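DNA polymerase sliding clamp (PDB 1RWZ) encircles DNA as a ring-shaped homotrimer and probably serves as a moving platform that tethers the polymerase and other replication and repair proteins to it. Local coordinates at residues Pro128-Ala141 against Phe174-Glu188. Numbering follows the deposited sequence.
Sequences PAKIVMDAGEFKKA and FHMTETELIEFNGGE
With CG of Asn185 placed between its own backbone N and carbonyl carbon (chi1 77°), the amide turns back onto Lys130 and Pro128, while CG of Phe174, anti to its backbone N (chi1 163°), brings a face of the ring against Ala141 CB. Between them, strand 183-184 pairs antiparallel with 129-134 at the edge of a sheet through a classic beta bulge, in the C-terminal domain of a PCNA subunit. Ile182 and Glu183 both face Val132: Val132 O accepts from Ile182 N at 3.0 Å and only weakly from Glu183 N, whereas Val132 N gives a firm bond to Glu183 O at 2.8 Å. On one side of the sheet Val132 CG2 packs on Glu183 CB, and the extended Lys130 chain reaches Glu183 in a weak salt bridge. On the other side Ile131 lies alongside Phe184, its CG1 meeting the ring edge, and Ile131 CG2 touches Leu181 CD2 at 3.7 Å. Strand 210-215 bonds to the far edge of 129-134.

Nearly two turns into helix 135-146, Ala141 CB makes a CH-pi contact with Phe174, 3.8 Å from the ring centroid. Glu137 OE2 approaches the edge of that ring, and Met133 CE closes on its CZ. Phe174 also pairs with a strand of a neighbouring subunit, so the sheet runs on into that subunit, whose Ser103 packs against Glu137, Phe174 and Met176.

At the other end Asn185 ND2 donates to Pro128 O at 2.8 Å; OD1 closes an Asx turn by accepting Gly187 N, and Lys130 N reaches Asn185 OD1 from the opposite face of the amide plane, at 2.9 Å.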
loop_
_atom_site.group_PDB
_atom_site.type_symbol
_atom_site.label_atom_id
_atom_site.label_comp_id
_atom_site.label_asym_id
_atom_site.label_seq_id
_atom_site.Cartn_x
_atom_site.Cartn_y
_atom_site.Cartn_z
ATOM N N PRO A 128 40.185 6.537 -8.965
ATOM C CA PRO A 128 40.371 6.455 -10.416
ATOM C C PRO A 128 39.144 6.287 -11.308
ATOM O O PRO A 128 39.169 6.691 -12.467
ATOM C CB PRO A 128 41.336 5.285 -10.564
ATOM C CG PRO A 128 40.878 4.364 -9.484
ATOM C CD PRO A 128 40.681 5.310 -8.311
ATOM N N ALA A 129 38.081 5.687 -10.785
ATOM C CA ALA A 129 36.882 5.458 -11.588
ATOM C C ALA A 129 35.732 6.399 -11.257
ATOM O O ALA A 129 35.412 6.617 -10.089
ATOM C CB ALA A 129 36.425 4.014 -11.431
ATOM N N LYS A 130 35.113 6.949 -12.296
ATOM C CA LYS A 130 33.981 7.854 -12.127
ATOM C C LYS A 130 32.876 7.360 -13.047
ATOM O O LYS A 130 33.065 7.270 -14.262
ATOM C CB LYS A 130 34.366 9.285 -12.505
ATOM C CG LYS A 130 33.235 10.279 -12.291
ATOM C CD LYS A 130 33.631 11.677 -12.735
ATOM C CE LYS A 130 32.455 12.634 -12.612
ATOM N NZ LYS A 130 32.817 13.997 -13.099
ATOM N N ILE A 131 31.726 7.047 -12.459
ATOM C CA ILE A 131 30.591 6.523 -13.203
ATOM C C ILE A 131 29.351 7.360 -12.917
ATOM O O ILE A 131 28.989 7.550 -11.759
ATOM C CB ILE A 131 30.293 5.055 -12.783
ATOM C CG1 ILE A 131 31.557 4.198 -12.910
ATOM C CG2 ILE A 131 29.188 4.475 -13.645
ATOM C CD1 ILE A 131 32.232 3.900 -11.579
ATOM N N VAL A 132 28.706 7.861 -13.968
ATOM C CA VAL A 132 27.495 8.662 -13.800
ATOM C C VAL A 132 26.335 7.914 -14.453
ATOM O O VAL A 132 26.410 7.529 -15.624
ATOM C CB VAL A 132 27.643 10.064 -14.437
ATOM C CG1 VAL A 132 26.375 10.889 -14.189
ATOM C CG2 VAL A 132 28.846 10.777 -13.836
ATOM N N MET A 133 25.272 7.699 -13.684
ATOM C CA MET A 133 24.110 6.963 -14.169
ATOM C C MET A 133 22.840 7.429 -13.478
ATOM O O MET A 133 22.866 8.330 -12.639
ATOM C CB MET A 133 24.298 5.463 -13.902
ATOM C CG MET A 133 24.436 5.119 -12.418
ATOM S SD MET A 133 24.812 3.371 -12.111
ATOM C CE MET A 133 23.322 2.625 -12.713
ATOM N N ASP A 134 21.723 6.811 -13.843
ATOM C CA ASP A 134 20.445 7.139 -13.230
ATOM C C ASP A 134 20.383 6.419 -11.886
ATOM O O ASP A 134 20.671 5.227 -11.812
ATOM C CB ASP A 134 19.299 6.651 -14.109
ATOM C CG ASP A 134 17.947 6.983 -13.523
ATOM O OD1 ASP A 134 17.488 8.129 -13.700
ATOM O OD2 ASP A 134 17.352 6.101 -12.869
ATOM N N ALA A 135 20.008 7.139 -10.834
ATOM C CA ALA A 135 19.929 6.560 -9.494
ATOM C C ALA A 135 18.889 5.446 -9.401
ATOM O O ALA A 135 19.052 4.499 -8.629
ATOM C CB ALA A 135 19.622 7.647 -8.475
ATOM N N GLY A 136 17.823 5.561 -10.191
ATOM C CA GLY A 136 16.783 4.545 -10.173
ATOM C C GLY A 136 17.282 3.223 -10.716
ATOM O O GLY A 136 16.915 2.152 -10.219
ATOM N N GLU A 137 18.121 3.292 -11.745
ATOM C CA GLU A 137 18.689 2.102 -12.358
ATOM C C GLU A 137 19.631 1.433 -11.357
ATOM O O GLU A 137 19.652 0.206 -11.231
ATOM C CB GLU A 137 19.456 2.481 -13.624
ATOM C CG GLU A 137 20.028 1.308 -14.397
ATOM C CD GLU A 137 18.959 0.393 -14.982
ATOM O OE1 GLU A 137 17.752 0.693 -14.848
ATOM O OE2 GLU A 137 19.332 -0.632 -15.585
ATOM N N PHE A 138 20.406 2.251 -10.650
ATOM C CA PHE A 138 21.343 1.751 -9.644
ATOM C C PHE A 138 20.543 1.064 -8.539
ATOM O O PHE A 138 20.877 -0.040 -8.101
ATOM C CB PHE A 138 22.144 2.919 -9.057
ATOM C CG PHE A 138 23.094 2.524 -7.954
ATOM C CD1 PHE A 138 24.296 1.888 -8.242
ATOM C CD2 PHE A 138 22.791 2.818 -6.629
ATOM C CE1 PHE A 138 25.191 1.552 -7.216
ATOM C CE2 PHE A 138 23.678 2.486 -5.597
ATOM C CZ PHE A 138 24.878 1.854 -5.895
ATOM N N LYS A 139 19.472 1.724 -8.107
ATOM C CA LYS A 139 18.604 1.205 -7.057
ATOM C C LYS A 139 18.073 -0.178 -7.430
ATOM O O LYS A 139 18.011 -1.073 -6.588
ATOM C CB LYS A 139 17.448 2.184 -6.824
ATOM C CG LYS A 139 16.501 1.835 -5.685
ATOM C CD LYS A 139 15.592 3.020 -5.382
ATOM C CE LYS A 139 14.638 2.733 -4.233
ATOM N NZ LYS A 139 13.922 3.970 -3.797
ATOM N N LYS A 140 17.692 -0.352 -8.693
ATOM C CA LYS A 140 17.178 -1.633 -9.165
ATOM C C LYS A 140 18.274 -2.693 -9.148
ATOM O O LYS A 140 18.019 -3.858 -8.832
ATOM C CB LYS A 140 16.621 -1.492 -10.585
ATOM C CG LYS A 140 15.329 -0.699 -10.674
ATOM C CD LYS A 140 14.970 -0.433 -12.133
ATOM C CE LYS A 140 13.673 0.347 -12.265
ATOM N NZ LYS A 140 12.504 -0.445 -11.790
ATOM N N ALA A 141 19.494 -2.292 -9.494
ATOM C CA ALA A 141 20.616 -3.221 -9.506
ATOM C C ALA A 141 20.866 -3.738 -8.092
ATOM O O ALA A 141 21.058 -4.938 -7.882
ATOM C CB ALA A 141 21.869 -2.531 -10.042
ATOM N N PHE A 174 25.061 -7.017 -13.012
ATOM C CA PHE A 174 24.461 -5.825 -13.595
ATOM C C PHE A 174 25.635 -5.224 -14.353
ATOM O O PHE A 174 26.723 -5.083 -13.796
ATOM C CB PHE A 174 24.000 -4.859 -12.503
ATOM C CG PHE A 174 23.757 -3.458 -12.996
ATOM C CD1 PHE A 174 22.561 -3.119 -13.621
ATOM C CD2 PHE A 174 24.741 -2.483 -12.856
ATOM C CE1 PHE A 174 22.349 -1.823 -14.100
ATOM C CE2 PHE A 174 24.541 -1.186 -13.333
ATOM C CZ PHE A 174 23.342 -0.858 -13.955
ATOM N N HIS A 175 25.437 -4.884 -15.621
ATOM C CA HIS A 175 26.530 -4.329 -16.397
ATOM C C HIS A 175 26.065 -3.284 -17.394
ATOM O O HIS A 175 25.081 -3.483 -18.109
ATOM C CB HIS A 175 27.262 -5.447 -17.145
ATOM C CG HIS A 175 28.336 -4.959 -18.068
ATOM N ND1 HIS A 175 28.616 -5.571 -19.270
ATOM C CD2 HIS A 175 29.204 -3.925 -17.962
ATOM C CE1 HIS A 175 29.609 -4.936 -19.865
ATOM N NE2 HIS A 175 29.984 -3.933 -19.092
ATOM N N MET A 176 26.779 -2.167 -17.419
ATOM C CA MET A 176 26.494 -1.086 -18.349
ATOM C C MET A 176 27.797 -0.643 -18.988
ATOM O O MET A 176 28.790 -0.409 -18.301
ATOM C CB MET A 176 25.837 0.094 -17.635
ATOM C CG MET A 176 24.347 -0.088 -17.410
ATOM S SD MET A 176 23.602 1.380 -16.692
ATOM C CE MET A 176 23.536 2.441 -18.080
ATOM N N THR A 177 27.793 -0.543 -20.312
ATOM C CA THR A 177 28.974 -0.121 -21.048
ATOM C C THR A 177 29.066 1.397 -21.045
ATOM O O THR A 177 28.131 2.088 -20.651
ATOM C CB THR A 177 28.915 -0.582 -22.514
ATOM O OG1 THR A 177 27.745 -0.032 -23.129
ATOM C CG2 THR A 177 28.865 -2.098 -22.600
ATOM N N GLU A 178 30.202 1.912 -21.497
ATOM C CA GLU A 178 30.409 3.351 -21.553
ATOM C C GLU A 178 29.288 4.064 -22.309
ATOM O O GLU A 178 28.798 5.105 -21.868
ATOM C CB GLU A 178 31.757 3.654 -22.209
ATOM C CG GLU A 178 31.947 5.108 -22.596
ATOM C CD GLU A 178 33.334 5.382 -23.134
ATOM O OE1 GLU A 178 33.909 4.479 -23.779
ATOM O OE2 GLU A 178 33.844 6.502 -22.924
ATOM N N THR A 179 28.871 3.503 -23.440
ATOM C CA THR A 179 27.819 4.139 -24.228
ATOM C C THR A 179 26.474 4.185 -23.507
ATOM O O THR A 179 25.668 5.082 -23.743
ATOM C CB THR A 179 27.641 3.446 -25.605
ATOM O OG1 THR A 179 26.835 4.278 -26.453
ATOM C CG2 THR A 179 26.956 2.100 -25.453
ATOM N N GLU A 180 26.239 3.228 -22.610
ATOM C CA GLU A 180 24.982 3.172 -21.866
ATOM C C GLU A 180 24.953 4.128 -20.668
ATOM O O GLU A 180 23.885 4.513 -20.195
ATOM C CB GLU A 180 24.730 1.743 -21.374
ATOM C CG GLU A 180 24.518 0.727 -22.492
ATOM C CD GLU A 180 24.328 -0.688 -21.971
ATOM O OE1 GLU A 180 25.278 -1.242 -21.370
ATOM O OE2 GLU A 180 23.227 -1.246 -22.165
ATOM N N LEU A 181 26.131 4.504 -20.184
ATOM C CA LEU A 181 26.238 5.402 -19.035
ATOM C C LEU A 181 26.143 6.861 -19.461
ATOM O O LEU A 181 26.413 7.192 -20.613
ATOM C CB LEU A 181 27.571 5.160 -18.321
ATOM C CG LEU A 181 27.720 3.764 -17.707
ATOM C CD1 LEU A 181 29.181 3.488 -17.381
ATOM C CD2 LEU A 181 26.851 3.671 -16.458
ATOM N N ILE A 182 25.764 7.731 -18.528
ATOM C CA ILE A 182 25.651 9.158 -18.822
ATOM C C ILE A 182 27.050 9.746 -18.999
ATOM O O ILE A 182 27.291 10.547 -19.902
ATOM C CB ILE A 182 24.898 9.897 -17.692
ATOM C CG1 ILE A 182 23.471 9.349 -17.586
ATOM C CG2 ILE A 182 24.873 11.398 -17.967
ATOM C CD1 ILE A 182 22.671 9.890 -16.408
ATOM N N GLU A 183 27.968 9.339 -18.126
ATOM C CA GLU A 183 29.360 9.774 -18.177
ATOM C C GLU A 183 30.180 8.637 -17.573
ATOM O O GLU A 183 29.745 8.002 -16.614
ATOM C CB GLU A 183 29.567 11.066 -17.373
ATOM C CG GLU A 183 31.020 11.533 -17.340
ATOM C CD GLU A 183 31.222 12.838 -16.584
ATOM O OE1 GLU A 183 32.389 13.169 -16.282
ATOM O OE2 GLU A 183 30.224 13.537 -16.295
ATOM N N PHE A 184 31.353 8.372 -18.139
ATOM C CA PHE A 184 32.202 7.287 -17.658
ATOM C C PHE A 184 33.638 7.546 -18.091
ATOM O O PHE A 184 33.888 7.854 -19.255
ATOM C CB PHE A 184 31.712 5.965 -18.247
ATOM C CG PHE A 184 32.484 4.764 -17.782
ATOM C CD1 PHE A 184 32.578 4.462 -16.424
ATOM C CD2 PHE A 184 33.086 3.914 -18.704
ATOM C CE1 PHE A 184 33.260 3.322 -15.991
ATOM C CE2 PHE A 184 33.769 2.774 -18.285
ATOM C CZ PHE A 184 33.857 2.477 -16.923
ATOM N N ASN A 185 34.584 7.403 -17.168
ATOM C CA ASN A 185 35.981 7.662 -17.499
ATOM C C ASN A 185 36.821 6.407 -17.738
ATOM O O ASN A 185 38.021 6.500 -17.992
ATOM C CB ASN A 185 36.610 8.540 -16.411
ATOM C CG ASN A 185 36.942 7.768 -15.151
ATOM O OD1 ASN A 185 36.360 6.722 -14.872
ATOM N ND2 ASN A 185 37.876 8.294 -14.374
ATOM N N GLY A 186 36.186 5.242 -17.666
ATOM C CA GLY A 186 36.886 3.989 -17.903
ATOM C C GLY A 186 37.966 3.609 -16.903
ATOM O O GLY A 186 38.793 2.740 -17.188
ATOM N N GLY A 187 37.964 4.250 -15.739
ATOM C CA GLY A 187 38.958 3.948 -14.725
ATOM C C GLY A 187 38.866 2.515 -14.234
ATOM O O GLY A 187 37.781 1.938 -14.181
ATOM N N GLU A 188 40.005 1.933 -13.874
ATOM C CA GLU A 188 40.029 0.560 -13.386
ATOM C C GLU A 188 39.926 0.542 -11.867
ATOM O O GLU A 188 40.732 1.167 -11.175
ATOM C CB GLU A 188 41.317 -0.142 -13.833
ATOM C CG GLU A 188 41.446 -0.260 -15.345
ATOM C CD GLU A 188 42.638 -1.096 -15.770
ATOM O OE1 GLU A 188 43.772 -0.782 -15.347
ATOM O OE2 GLU A 188 42.439 -2.065 -16.531
#